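Local coordinates for protein 4-hydroxy-3-methylbut-2-enyl diphosphate reductase (Aquifex aeolicus, PDB 3DNF) that catalyses the reductive conversion of (2E)-4-hydroxy-3-methylbut-2-enyl diphosphate into isopentenyl and dimethylallyl diphosphate, the last step of the non-mevalonate isoprenoid pathway, using an iron-sulfur cluster, at residues Phe12-Lys17 with Cys96-Ala101; Lys33-Gly38 with Gly60-Glu65; Ser202-Ala207 with Lys232-Asn237. All blocks are in the same frame, centred on the assembly; numbering follows the deposited sequence. Where two conformers were deposited one is given.

Overall arrangement
The centre of contact 1 lies about 7 Å from the centre of the chain, where helices 14-26 and 97-111 start at the cluster. The centres of contacts 2 and 3 lie about 22 and 23 Å from it, on opposite sides. Contact 1 is thus central and the others peripheral, yet all are partly buried. Helix 14-26 leads to strand 34-36 of contact 2, in one parallel sheet. Contact 3 joins the ends of two helices beside another. In contact 1 the shared cluster bridges the segments through a cysteine of each, with F14 packing on P97 and Y98. Contact 2 is apolar and aromatic. Contact 3 has aliphatic contacts and one hydrogen bond from an asparagine side-chain amide.

Contact 1: residues Phe12-Lys17 with Cys96-Ala101; sequences FCFGVK and CPYVKA. With F3S (Fe3-s4 cluster), chain E.
F14 has CG anti to its backbone N (chi1 168°), which carries the phenyl ring across to P97 and Y98. The ring meets P97 at its edge, with F14 CE2 3.8 Å from P97 CG. The rings of F14 and Y98 approach obliquely, their planes 41° apart, and touch between F14 CD2 and Y98 CE2. C96 SG is also anti to its backbone N (chi1 -176°), and it binds the iron FE3 at 2.2 Å. C13 SG binds the cluster iron F3S FE4 at 2.5 Å.

Both thiolates also cap helices. V16 N donates to C13 SG at 3.5 Å, and Y98 N donates to C96 SG at the same 3.5 Å. These N-H groups would probably draw some negative charge from the sulfurs. G15 passes close to C96, with G15 CA 3.6 Å from C96 SG. A side chain here would clash with that sulfur and with cluster sulfide S4. Cluster sulfide S3 lies at the edge of the Y98 ring, near its plane, and 3.3 Å from G15 N.

C193, which also lines the cluster pocket, is probably the third cysteine ligand. Two N-capping cysteines at neighbouring helix starts thus form part of the central iron-sulfur site of IspH, probably a three-cysteine site.

Contact 2: residues Lys33-Gly38 with Gly60-Glu65; sequences KVYTLG and GEEFKE
The ring of Y35 takes the edge of F63 over one face. The two rings form an edge-to-face pair, with centroids 5.7 Å apart and planes at 71°. F63 CD2 is the ring atom that sits over Y35, displaced toward its rim. Seen from F63, Y35 CG lies at the ring edge, near the plane. One face of F63 has E61 CA of its own loop above it, again toward the rim. L37 comes to the F63 ring obliquely, and so does E62 to the ring of Y35.

The aliphatic part of F63 shares the work. F63 CB rests 3.7 Å from Y35 CE2. L37 is less certain, as it has two conformers. In the conformer given, L37 CD2 lies 3.6 Å from F63 CE2, and the two side chains cross at about a right angle. The bond from CA to CB of L37 does not aim at the loop. In this conformer CG is anti to the carbonyl carbon (chi1 -75°), and the end of the side chain comes nearer to the ring.

E62 touches the phenol end of Y35 through its CG, 3.8 Å from Y35 OH. Its chain is bent at chi2, which turns the carboxylate back to its own loop. There E62 OE1 accepts from G60 N at 2.8 Å, on the syn side, and OE2 accepts from Q59 N.

V69 and L84 also touch both L37 and F63, so strand 68-71 and helix 78-86 complete the apolar surroundings. The loop after strand 55-57 is thus packed against strand 34-36 by its F63. The contact itself is apolar and aromatic: the E62 carboxylate is engaged by backbone N-H groups of its own loop, while hydrophobic packing and the edge-to-face ring pair join the two segments.

Contact 3: residues Ser202-Ala207 with Lys232-Asn237; sequences SVKKLA and KELNPN
One hydrogen bond links N235 to A207. N235 ND2 donates to A207 O over 3.0 Å, and the bond is nearly straight, with an N-H...O angle of 172°. The acceptor lies close to the amide plane of N235. The donor is tilted 28° from the carbonyl plane of A207. N235 CG is anti to the backbone N (chi1 -175°), which extends the amide toward the end of the other helix. ND2 also makes a weak bond to D211 O.

Within its own segment, the other side of the same amide is used as well. N235 OD1 accepts from N237 N at 2.8 Å, forming an Asx turn in the chain after L234. Both ends of the N235 amide are therefore held, which should fix its rotation. A leucine in its place would probably leave A207 O without this donor and N237 N without its acceptor, so that the turn would be less firmly set.

The apolar pair is A207 with L234, where A207 CB meets L234 CB at 3.9 Å. L234 CD1 reaches along to the preceding turn of the other helix. It makes a van der Waals contact of a methyl with the backbone, 3.6 Å from K204 O. K204 CG is 4.2 Å from L234 CD1. V203 packs on L227, I230 and S231 of helix 222-234.

As for charge, K204 NZ pairs with E201 of its own helix in a salt bridge, so its charge does not join the segments.

The contact joins the C-terminal ends of helices 195-206 and 222-234, which lead into strands 212-216 and 238-241, neighbours in one parallel sheet of an open alpha/beta fold.

Contact 1: residues Phe12-Lys17 with Cys96-Ala101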
ATOM      1  N   PHE B  12     -15.832  22.067 -15.027  1.00 29.47           N
ATOM      2  CA  PHE B  12     -14.637  21.474 -15.655  1.00 29.26           C
ATOM      3  C   PHE B  12     -13.436  21.565 -14.727  1.00 27.88           C
ATOM      4  O   PHE B  12     -13.192  22.591 -14.085  1.00 27.89           O
ATOM      5  CB  PHE B  12     -14.206  22.231 -16.947  1.00 28.98           C
ATOM      6  CG  PHE B  12     -15.132  22.088 -18.134  1.00 28.19           C
ATOM      7  CD1 PHE B  12     -16.182  21.177 -18.153  1.00 29.60           C
ATOM      8  CD2 PHE B  12     -14.903  22.876 -19.272  1.00 29.29           C
ATOM      9  CE1 PHE B  12     -17.010  21.063 -19.273  1.00 31.62           C
ATOM     10  CE2 PHE B  12     -15.711  22.772 -20.390  1.00 26.70           C
ATOM     11  CZ  PHE B  12     -16.767  21.860 -20.389  1.00 29.53           C
ATOM     12  N   CYS B  13     -12.673  20.490 -14.695  1.00 28.17           N
ATOM     13  CA  CYS B  13     -11.370  20.484 -14.054  1.00 28.28           C
ATOM     14  C   CYS B  13     -10.359  21.286 -14.873  1.00 29.65           C
ATOM     15  O   CYS B  13     -10.585  21.644 -16.043  1.00 28.82           O
ATOM     16  CB  CYS B  13     -10.875  19.064 -13.961  1.00 28.04           C
ATOM     17  SG  CYS B  13     -10.769  18.409 -15.602  1.00 26.70           S
ATOM     18  N   PHE B  14      -9.205  21.508 -14.267  1.00 31.47           N
ATOM     19  CA  PHE B  14      -8.124  22.234 -14.921  1.00 32.59           C
ATOM     20  C   PHE B  14      -7.801  21.730 -16.345  1.00 31.78           C
ATOM     21  O   PHE B  14      -7.754  22.511 -17.309  1.00 30.94           O
ATOM     22  CB  PHE B  14      -6.883  22.138 -14.045  1.00 35.04           C
ATOM     23  CG  PHE B  14      -5.642  22.604 -14.732  1.00 38.11           C
ATOM     24  CD1 PHE B  14      -5.384  23.958 -14.872  1.00 41.69           C
ATOM     25  CD2 PHE B  14      -4.739  21.675 -15.255  1.00 41.03           C
ATOM     26  CE1 PHE B  14      -4.223  24.392 -15.534  1.00 43.18           C
ATOM     27  CE2 PHE B  14      -3.582  22.084 -15.913  1.00 43.12           C
ATOM     28  CZ  PHE B  14      -3.321  23.429 -16.066  1.00 41.16           C
ATOM     29  N   GLY B  15      -7.583  20.430 -16.481  1.00 31.19           N
ATOM     30  CA  GLY B  15      -7.199  19.836 -17.757  1.00 30.57           C
ATOM     31  C   GLY B  15      -8.244  19.990 -18.835  1.00 31.92           C
ATOM     32  O   GLY B  15      -7.920  20.245 -19.966  1.00 30.86           O
ATOM     33  N   VAL B  16      -9.518  19.829 -18.501  1.00 31.15           N
ATOM     34  CA  VAL B  16     -10.551  19.935 -19.541  1.00 32.12           C
ATOM     35  C   VAL B  16     -10.734  21.411 -19.968  1.00 32.29           C
ATOM     36  O   VAL B  16     -10.892  21.716 -21.148  1.00 31.52           O
ATOM     37  CB  VAL B  16     -11.880  19.271 -19.084  1.00 31.00           C
ATOM     38  CG1 VAL B  16     -13.044  19.685 -19.973  1.00 35.63           C
ATOM     39  CG2 VAL B  16     -11.714  17.755 -19.064  1.00 32.74           C
ATOM     40  N   LYS B  17     -10.721  22.306 -18.991  1.00 31.99           N
ATOM     41  CA  LYS B  17     -10.772  23.735 -19.249  1.00 32.40           C
ATOM     42  C   LYS B  17      -9.643  24.106 -20.211  1.00 31.35           C
ATOM     43  O   LYS B  17      -9.870  24.792 -21.189  1.00 31.21           O
ATOM     44  CB  LYS B  17     -10.578  24.516 -17.938  1.00 33.01           C
ATOM     45  CG  LYS B  17     -11.810  24.788 -17.147  1.00 36.77           C
ATOM     46  CD  LYS B  17     -11.483  25.818 -16.073  1.00 41.38           C
ATOM     47  CE  LYS B  17     -12.679  26.714 -15.769  1.00 45.83           C
ATOM     48  NZ  LYS B  17     -13.216  26.475 -14.407  1.00 47.28           N
ATOM     49  N   CYS B  96      -3.967  16.400 -20.640  1.00 31.02           N
ATOM     50  CA  CYS B  96      -3.809  17.066 -19.327  1.00 32.34           C
ATOM     51  C   CYS B  96      -2.367  16.892 -18.804  1.00 32.77           C
ATOM     52  O   CYS B  96      -1.827  15.768 -18.899  1.00 32.37           O
ATOM     53  CB  CYS B  96      -4.824  16.502 -18.311  1.00 31.24           C
ATOM     54  SG  CYS B  96      -4.782  17.352 -16.709  1.00 33.32           S
ATOM     55  N   PRO B  97      -1.735  17.975 -18.282  1.00 34.15           N
ATOM     56  CA  PRO B  97      -0.403  17.903 -17.642  1.00 35.01           C
ATOM     57  C   PRO B  97      -0.358  16.782 -16.593  1.00 34.97           C
ATOM     58  O   PRO B  97       0.667  16.117 -16.456  1.00 35.37           O
ATOM     59  CB  PRO B  97      -0.253  19.288 -17.007  1.00 35.36           C
ATOM     60  CG  PRO B  97      -1.025  20.167 -17.973  1.00 36.76           C
ATOM     61  CD  PRO B  97      -2.254  19.367 -18.232  1.00 33.91           C
ATOM     62  N   TYR B  98      -1.480  16.511 -15.918  1.00 33.76           N
ATOM     63  CA  TYR B  98      -1.493  15.450 -14.886  1.00 35.66           C
ATOM     64  C   TYR B  98      -1.528  14.055 -15.475  1.00 33.43           C
ATOM     65  O   TYR B  98      -1.067  13.107 -14.868  1.00 34.21           O
ATOM     66  CB  TYR B  98      -2.609  15.648 -13.866  1.00 36.36           C
ATOM     67  CG  TYR B  98      -2.537  17.043 -13.281  1.00 40.60           C
ATOM     68  CD1 TYR B  98      -1.307  17.606 -12.927  1.00 43.73           C
ATOM     69  CD2 TYR B  98      -3.680  17.822 -13.133  1.00 43.83           C
ATOM     70  CE1 TYR B  98      -1.220  18.904 -12.429  1.00 46.58           C
ATOM     71  CE2 TYR B  98      -3.602  19.116 -12.625  1.00 45.00           C
ATOM     72  CZ  TYR B  98      -2.363  19.647 -12.281  1.00 44.75           C
ATOM     73  OH  TYR B  98      -2.264  20.927 -11.767  1.00 46.89           O
ATOM     74  N   VAL B  99      -2.086  13.931 -16.669  1.00 31.70           N
ATOM     75  CA  VAL B  99      -2.035  12.669 -17.415  1.00 31.25           C
ATOM     76  C   VAL B  99      -0.634  12.480 -17.950  1.00 31.42           C
ATOM     77  O   VAL B  99      -0.091  11.381 -17.866  1.00 30.75           O
ATOM     78  CB  VAL B  99      -3.137  12.633 -18.542  1.00 30.71           C
ATOM     79  CG1 VAL B  99      -2.927  11.444 -19.504  1.00 31.77           C
ATOM     80  CG2 VAL B  99      -4.566  12.532 -17.933  1.00 30.17           C
ATOM     81  N   LYS B 100      -0.033  13.533 -18.495  1.00 31.58           N
ATOM     82  CA  LYS B 100       1.366  13.471 -18.882  1.00 33.10           C
ATOM     83  C   LYS B 100       2.295  13.042 -17.742  1.00 33.04           C
ATOM     84  O   LYS B 100       3.282  12.354 -17.968  1.00 32.42           O
ATOM     85  CB  LYS B 100       1.870  14.784 -19.454  1.00 32.86           C
ATOM     86  CG  LYS B 100       1.309  15.183 -20.859  1.00 35.30           C
ATOM     87  CD  LYS B 100       1.439  14.083 -21.961  1.00 35.96           C
ATOM     88  CE  LYS B 100       2.846  13.587 -22.122  1.00 35.61           C
ATOM     89  NZ  LYS B 100       2.897  12.517 -23.131  1.00 34.81           N
ATOM     90  N   ALA B 101       1.958  13.427 -16.520  1.00 32.26           N
ATOM     91  CA  ALA B 101       2.746  12.982 -15.369  1.00 33.14           C
ATOM     92  C   ALA B 101       2.667  11.448 -15.156  1.00 33.15           C
ATOM     93  O   ALA B 101       3.606  10.846 -14.642  1.00 33.07           O
ATOM     94  CB  ALA B 101       2.317  13.715 -14.125  1.00 33.79           C
TER
HETATM   95 FE1  F3S E3302      -7.565  15.985 -13.226  1.00 28.55          FE
HETATM   96 FE3  F3S E3302      -6.504  16.572 -15.650  1.00 24.46          FE
HETATM   97 FE4  F3S E3302      -8.896  16.772 -15.091  1.00 33.47          FE
HETATM   98  S1  F3S E3302      -6.153  14.690 -14.419  1.00 25.24           S
HETATM   99  S2  F3S E3302      -9.811  15.654 -13.469  1.00 37.10           S
HETATM  100  S3  F3S E3302      -7.410  18.057 -14.176  1.00 27.28           S
HETATM  101  S4  F3S E3302      -8.247  16.434 -17.143  1.00 27.71           S

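Contact 2: residues Lys33-Gly38 with Gly60-Glu65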
ATOM      1  N   LYS B  33      -9.199  22.490 -41.688  1.00 31.18           N
ATOM      2  CA  LYS B  33     -10.348  22.288 -40.806  1.00 31.46           C
ATOM      3  C   LYS B  33      -9.868  21.801 -39.421  1.00 31.33           C
ATOM      4  O   LYS B  33      -8.958  20.962 -39.358  1.00 30.47           O
ATOM      5  CB  LYS B  33     -11.285  21.276 -41.427  1.00 31.96           C
ATOM      6  CG  LYS B  33     -12.537  20.960 -40.622  1.00 33.59           C
ATOM      7  CD  LYS B  33     -13.623  20.427 -41.537  1.00 35.47           C
ATOM      8  CE  LYS B  33     -14.813  19.906 -40.736  1.00 38.82           C
ATOM      9  NZ  LYS B  33     -15.992  19.658 -41.598  1.00 41.44           N
ATOM     10  N   VAL B  34     -10.481  22.328 -38.358  1.00 29.70           N
ATOM     11  CA  VAL B  34     -10.117  21.957 -36.959  1.00 28.96           C
ATOM     12  C   VAL B  34     -11.001  20.851 -36.376  1.00 28.77           C
ATOM     13  O   VAL B  34     -12.238  20.989 -36.267  1.00 28.79           O
ATOM     14  CB  VAL B  34     -10.126  23.203 -35.999  1.00 29.73           C
ATOM     15  CG1 VAL B  34      -9.742  22.755 -34.560  1.00 29.68           C
ATOM     16  CG2 VAL B  34      -9.172  24.322 -36.539  1.00 32.94           C
ATOM     17  N   TYR B  35     -10.327  19.780 -35.930  1.00 28.38           N
ATOM     18  CA  TYR B  35     -11.026  18.635 -35.322  1.00 28.01           C
ATOM     19  C   TYR B  35     -10.439  18.392 -33.947  1.00 29.00           C
ATOM     20  O   TYR B  35      -9.247  18.585 -33.715  1.00 28.08           O
ATOM     21  CB  TYR B  35     -10.764  17.367 -36.102  1.00 27.38           C
ATOM     22  CG  TYR B  35     -11.352  17.316 -37.475  1.00 29.15           C
ATOM     23  CD1 TYR B  35     -12.585  16.755 -37.688  1.00 29.01           C
ATOM     24  CD2 TYR B  35     -10.621  17.790 -38.572  1.00 26.46           C
ATOM     25  CE1 TYR B  35     -13.129  16.662 -38.981  1.00 29.14           C
ATOM     26  CE2 TYR B  35     -11.143  17.719 -39.835  1.00 25.10           C
ATOM     27  CZ  TYR B  35     -12.385  17.158 -40.051  1.00 29.62           C
ATOM     28  OH  TYR B  35     -12.924  17.049 -41.310  1.00 31.81           O
ATOM     29  N   THR B  36     -11.317  17.913 -33.055  1.00 28.41           N
ATOM     30  CA  THR B  36     -10.881  17.245 -31.843  1.00 30.21           C
ATOM     31  C   THR B  36     -10.928  15.779 -32.204  1.00 29.88           C
ATOM     32  O   THR B  36     -11.698  15.331 -33.080  1.00 28.93           O
ATOM     33  CB  THR B  36     -11.807  17.581 -30.591  1.00 28.92           C
ATOM     34  OG1 THR B  36     -13.168  17.210 -30.843  1.00 33.67           O
ATOM     35  CG2 THR B  36     -11.708  19.083 -30.209  1.00 29.85           C
ATOM     36  N   LEU B  37     -10.021  15.031 -31.609  1.00 32.69           N
ATOM     37  CA  LEU B  37      -9.993  13.598 -31.866  0.50 33.15           C
ATOM     38  C   LEU B  37     -11.040  12.914 -30.994  1.00 33.40           C
ATOM     39  O   LEU B  37     -10.760  12.555 -29.834  1.00 34.34           O
ATOM     40  CB  LEU B  37      -8.604  13.053 -31.559  0.50 33.97           C
ATOM     41  CG  LEU B  37      -7.484  13.333 -32.541  0.50 35.01           C
ATOM     42  CD1 LEU B  37      -6.173  12.759 -31.955  0.50 35.69           C
ATOM     43  CD2 LEU B  37      -7.819  12.676 -33.890  0.50 35.71           C
ATOM     44  N   GLY B  38     -12.226  12.763 -31.554  1.00 33.12           N
ATOM     45  CA  GLY B  38     -13.445  12.364 -30.838  1.00 33.34           C
ATOM     46  C   GLY B  38     -14.031  13.611 -30.168  1.00 34.28           C
ATOM     47  O   GLY B  38     -13.377  14.663 -30.138  1.00 32.33           O
ATOM     48  N   GLY B  60     -14.047   9.487 -37.457  1.00 32.86           N
ATOM     49  CA  GLY B  60     -13.269   8.355 -37.997  1.00 32.94           C
ATOM     50  C   GLY B  60     -11.876   8.878 -38.338  1.00 31.49           C
ATOM     51  O   GLY B  60     -11.131   9.347 -37.474  1.00 32.08           O
ATOM     52  N   GLU B  61     -11.530   8.772 -39.616  1.00 31.35           N
ATOM     53  CA  GLU B  61     -10.220   9.184 -40.080  1.00 31.98           C
ATOM     54  C   GLU B  61     -10.457  10.183 -41.234  1.00 31.87           C
ATOM     55  O   GLU B  61      -9.763  10.194 -42.262  1.00 32.24           O
ATOM     56  CB  GLU B  61      -9.432   7.917 -40.465  1.00 32.62           C
ATOM     57  CG  GLU B  61      -7.979   8.089 -40.871  1.00 33.67           C
ATOM     58  CD  GLU B  61      -7.040   8.633 -39.805  1.00 32.95           C
ATOM     59  OE1 GLU B  61      -7.131   8.374 -38.585  1.00 35.05           O
ATOM     60  OE2 GLU B  61      -6.129   9.376 -40.211  1.00 35.24           O
ATOM     61  N   GLU B  62     -11.447  11.063 -41.058  1.00 30.73           N
ATOM     62  CA  GLU B  62     -11.848  11.946 -42.151  1.00 32.58           C
ATOM     63  C   GLU B  62     -10.939  13.164 -42.372  1.00 32.62           C
ATOM     64  O   GLU B  62     -11.001  13.770 -43.435  1.00 32.62           O
ATOM     65  CB  GLU B  62     -13.301  12.430 -41.985  1.00 33.45           C
ATOM     66  CG  GLU B  62     -13.524  13.357 -40.790  1.00 33.68           C
ATOM     67  CD  GLU B  62     -13.911  12.638 -39.497  1.00 34.18           C
ATOM     68  OE1 GLU B  62     -13.335  11.570 -39.171  1.00 32.99           O
ATOM     69  OE2 GLU B  62     -14.804  13.164 -38.811  1.00 34.94           O
ATOM     70  N   PHE B  63     -10.147  13.549 -41.369  1.00 32.19           N
ATOM     71  CA  PHE B  63      -9.208  14.688 -41.496  1.00 32.47           C
ATOM     72  C   PHE B  63      -8.126  14.404 -42.531  1.00 33.32           C
ATOM     73  O   PHE B  63      -7.730  13.251 -42.745  1.00 32.67           O
ATOM     74  CB  PHE B  63      -8.618  15.087 -40.127  1.00 32.51           C
ATOM     75  CG  PHE B  63      -8.473  13.911 -39.165  1.00 33.07           C
ATOM     76  CD1 PHE B  63      -7.435  13.003 -39.336  1.00 33.63           C
ATOM     77  CD2 PHE B  63      -9.373  13.710 -38.117  1.00 36.41           C
ATOM     78  CE1 PHE B  63      -7.269  11.907 -38.496  1.00 34.75           C
ATOM     79  CE2 PHE B  63      -9.205  12.604 -37.241  1.00 34.07           C
ATOM     80  CZ  PHE B  63      -8.153  11.706 -37.456  1.00 34.37           C
ATOM     81  N   LYS B  64      -7.684  15.462 -43.200  1.00 33.63           N
ATOM     82  CA  LYS B  64      -6.751  15.344 -44.305  1.00 33.83           C
ATOM     83  C   LYS B  64      -5.508  16.191 -44.084  1.00 33.64           C
ATOM     84  O   LYS B  64      -5.476  17.058 -43.221  1.00 32.48           O
ATOM     85  CB  LYS B  64      -7.435  15.714 -45.630  1.00 34.11           C
ATOM     86  CG  LYS B  64      -7.654  17.200 -45.845  1.00 34.69           C
ATOM     87  CD  LYS B  64      -8.780  17.379 -46.850  1.00 41.62           C
ATOM     88  CE  LYS B  64      -8.629  18.542 -47.826  1.00 42.43           C
ATOM     89  NZ  LYS B  64      -8.127  19.871 -47.411  1.00 42.74           N
ATOM     90  N   GLU B  65      -4.489  15.967 -44.909  1.00 33.12           N
ATOM     91  CA  GLU B  65      -3.246  16.723 -44.783  1.00 33.31           C
ATOM     92  C   GLU B  65      -3.590  18.207 -44.616  1.00 30.74           C
ATOM     93  O   GLU B  65      -4.404  18.772 -45.368  1.00 31.19           O
ATOM     94  CB  GLU B  65      -2.366  16.538 -46.018  1.00 33.54           C
ATOM     95  CG  GLU B  65      -1.025  17.234 -45.920  1.00 35.41           C
ATOM     96  CD  GLU B  65      -0.223  17.167 -47.215  1.00 36.83           C
ATOM     97  OE1 GLU B  65      -0.819  17.143 -48.312  1.00 42.48           O
ATOM     98  OE2 GLU B  65       1.014  17.158 -47.121  1.00 41.04           O
TER

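Contact 3: residues Ser202-Ala207 with Lys232-Asn237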
ATOM      1  N   SER B 202     -15.950  21.115  -1.681  1.00 32.48           N
ATOM      2  CA  SER B 202     -16.517  22.441  -1.866  1.00 32.80           C
ATOM      3  C   SER B 202     -18.043  22.421  -1.752  1.00 32.95           C
ATOM      4  O   SER B 202     -18.635  23.357  -1.215  1.00 32.62           O
ATOM      5  CB  SER B 202     -16.079  23.017  -3.216  1.00 32.90           C
ATOM      6  OG  SER B 202     -16.602  24.324  -3.416  1.00 33.90           O
ATOM      7  N   VAL B 203     -18.668  21.354  -2.255  1.00 32.96           N
ATOM      8  CA  VAL B 203     -20.112  21.119  -2.077  1.00 33.46           C
ATOM      9  C   VAL B 203     -20.438  20.800  -0.617  1.00 33.59           C
ATOM     10  O   VAL B 203     -21.418  21.312  -0.068  1.00 33.40           O
ATOM     11  CB  VAL B 203     -20.621  20.007  -3.027  1.00 33.48           C
ATOM     12  CG1 VAL B 203     -21.967  19.456  -2.574  1.00 33.84           C
ATOM     13  CG2 VAL B 203     -20.716  20.550  -4.441  1.00 33.94           C
ATOM     14  N   LYS B 204     -19.598  19.974   0.010  1.00 33.77           N
ATOM     15  CA  LYS B 204     -19.725  19.667   1.442  1.00 33.80           C
ATOM     16  C   LYS B 204     -19.765  20.922   2.314  1.00 33.77           C
ATOM     17  O   LYS B 204     -20.582  21.013   3.229  1.00 33.76           O
ATOM     18  CB  LYS B 204     -18.594  18.754   1.924  1.00 34.05           C
ATOM     19  CG  LYS B 204     -18.775  17.285   1.599  1.00 34.70           C
ATOM     20  CD  LYS B 204     -18.342  16.404   2.770  1.00 37.30           C
ATOM     21  CE  LYS B 204     -18.309  14.922   2.396  1.00 37.99           C
ATOM     22  NZ  LYS B 204     -17.211  14.610   1.442  1.00 38.38           N
ATOM     23  N   LYS B 205     -18.879  21.873   2.030  1.00 33.52           N
ATOM     24  CA  LYS B 205     -18.802  23.107   2.802  1.00 33.38           C
ATOM     25  C   LYS B 205     -19.956  24.065   2.487  1.00 32.95           C
ATOM     26  O   LYS B 205     -20.468  24.744   3.385  1.00 32.85           O
ATOM     27  CB  LYS B 205     -17.457  23.806   2.590  1.00 33.47           C
ATOM     28  CG  LYS B 205     -16.256  23.071   3.187  1.00 33.94           C
ATOM     29  CD  LYS B 205     -14.986  23.943   3.215  1.00 34.20           C
ATOM     30  CE  LYS B 205     -14.547  24.435   1.816  1.00 35.31           C
ATOM     31  NZ  LYS B 205     -13.921  23.399   0.926  1.00 37.53           N
ATOM     32  N   LEU B 206     -20.373  24.113   1.225  1.00 32.33           N
ATOM     33  CA  LEU B 206     -21.421  25.046   0.823  1.00 31.94           C
ATOM     34  C   LEU B 206     -22.830  24.568   1.199  1.00 32.04           C
ATOM     35  O   LEU B 206     -23.669  25.375   1.632  1.00 31.93           O
ATOM     36  CB  LEU B 206     -21.323  25.389  -0.670  1.00 31.77           C
ATOM     37  CG  LEU B 206     -22.126  26.608  -1.158  1.00 31.78           C
ATOM     38  CD1 LEU B 206     -21.798  27.876  -0.364  1.00 30.11           C
ATOM     39  CD2 LEU B 206     -21.943  26.854  -2.656  1.00 30.94           C
ATOM     40  N   ALA B 207     -23.074  23.264   1.067  1.00 32.02           N
ATOM     41  CA  ALA B 207     -24.411  22.681   1.295  1.00 32.03           C
ATOM     42  C   ALA B 207     -25.197  23.200   2.526  1.00 31.91           C
ATOM     43  O   ALA B 207     -26.320  23.676   2.366  1.00 31.94           O
ATOM     44  CB  ALA B 207     -24.365  21.146   1.276  1.00 32.24           C
ATOM     45  N   LYS B 232     -27.516  16.369  -1.035  1.00 31.11           N
ATOM     46  CA  LYS B 232     -28.842  15.943  -0.574  1.00 31.69           C
ATOM     47  C   LYS B 232     -28.797  15.392   0.858  1.00 31.93           C
ATOM     48  O   LYS B 232     -29.779  15.466   1.598  1.00 32.02           O
ATOM     49  CB  LYS B 232     -29.406  14.899  -1.557  1.00 31.29           C
ATOM     50  CG  LYS B 232     -30.775  14.330  -1.215  1.00 31.01           C
ATOM     51  CD  LYS B 232     -31.893  15.322  -1.504  1.00 30.25           C
ATOM     52  CE  LYS B 232     -33.237  14.748  -1.092  1.00 30.29           C
ATOM     53  NZ  LYS B 232     -34.381  15.666  -1.619  1.00 29.35           N
ATOM     54  N   GLU B 233     -27.644  14.843   1.228  1.00 32.53           N
ATOM     55  CA  GLU B 233     -27.396  14.323   2.565  1.00 33.40           C
ATOM     56  C   GLU B 233     -27.209  15.439   3.598  1.00 33.20           C
ATOM     57  O   GLU B 233     -27.547  15.265   4.770  1.00 33.11           O
ATOM     58  CB  GLU B 233     -26.153  13.435   2.528  1.00 33.26           C
ATOM     59  CG  GLU B 233     -25.765  12.810   3.854  1.00 35.15           C
ATOM     60  CD  GLU B 233     -24.451  12.057   3.763  1.00 34.77           C
ATOM     61  OE1 GLU B 233     -24.039  11.694   2.636  1.00 36.58           O
ATOM     62  OE2 GLU B 233     -23.838  11.820   4.828  1.00 37.40           O
ATOM     63  N   LEU B 234     -26.672  16.578   3.160  1.00 33.19           N
ATOM     64  CA  LEU B 234     -26.379  17.701   4.062  1.00 33.38           C
ATOM     65  C   LEU B 234     -27.408  18.831   3.989  1.00 33.33           C
ATOM     66  O   LEU B 234     -27.433  19.713   4.853  1.00 33.35           O
ATOM     67  CB  LEU B 234     -24.979  18.266   3.797  1.00 33.32           C
ATOM     68  CG  LEU B 234     -23.774  17.337   3.951  1.00 33.56           C
ATOM     69  CD1 LEU B 234     -22.530  17.989   3.360  1.00 33.15           C
ATOM     70  CD2 LEU B 234     -23.547  16.943   5.406  1.00 34.10           C
ATOM     71  N   ASN B 235     -28.238  18.801   2.943  1.00 33.32           N
ATOM     72  CA  ASN B 235     -29.269  19.804   2.731  1.00 33.33           C
ATOM     73  C   ASN B 235     -30.364  19.154   1.848  1.00 33.50           C
ATOM     74  O   ASN B 235     -30.114  18.855   0.646  1.00 34.11           O
ATOM     75  CB  ASN B 235     -28.665  21.067   2.044  1.00 33.12           C
ATOM     76  CG  ASN B 235     -29.721  22.191   1.915  1.00 32.51           C
ATOM     77  OD1 ASN B 235     -31.010  21.891   1.806  1.00 30.10           O
ATOM     78  ND2 ASN B 235     -29.253  23.390   1.901  1.00 32.26           N
ATOM     79  N   PRO B 236     -31.578  18.927   2.439  1.00 33.87           N
ATOM     80  CA  PRO B 236     -32.710  18.287   1.704  1.00 33.91           C
ATOM     81  C   PRO B 236     -33.108  19.023   0.409  1.00 34.09           C
ATOM     82  O   PRO B 236     -33.548  18.411  -0.569  1.00 34.44           O
ATOM     83  CB  PRO B 236     -33.861  18.326   2.763  1.00 33.66           C
ATOM     84  CG  PRO B 236     -33.463  19.369   3.742  1.00 33.76           C
ATOM     85  CD  PRO B 236     -31.963  19.273   3.852  1.00 33.62           C
ATOM     86  N   ASN B 237     -32.869  20.351   0.395  1.00 33.91           N
ATOM     87  CA  ASN B 237     -33.255  21.190  -0.737  1.00 33.38           C
ATOM     88  C   ASN B 237     -32.194  21.208  -1.826  1.00 32.90           C
ATOM     89  O   ASN B 237     -31.904  22.255  -2.413  1.00 32.66           O
ATOM     90  CB  ASN B 237     -33.588  22.604  -0.258  1.00 34.13           C
ATOM     91  CG  ASN B 237     -34.676  22.616   0.793  1.00 34.79           C
ATOM     92  OD1 ASN B 237     -35.774  22.049   0.544  1.00 36.26           O
ATOM     93  ND2 ASN B 237     -34.439  23.188   1.878  1.00 36.97           N
TER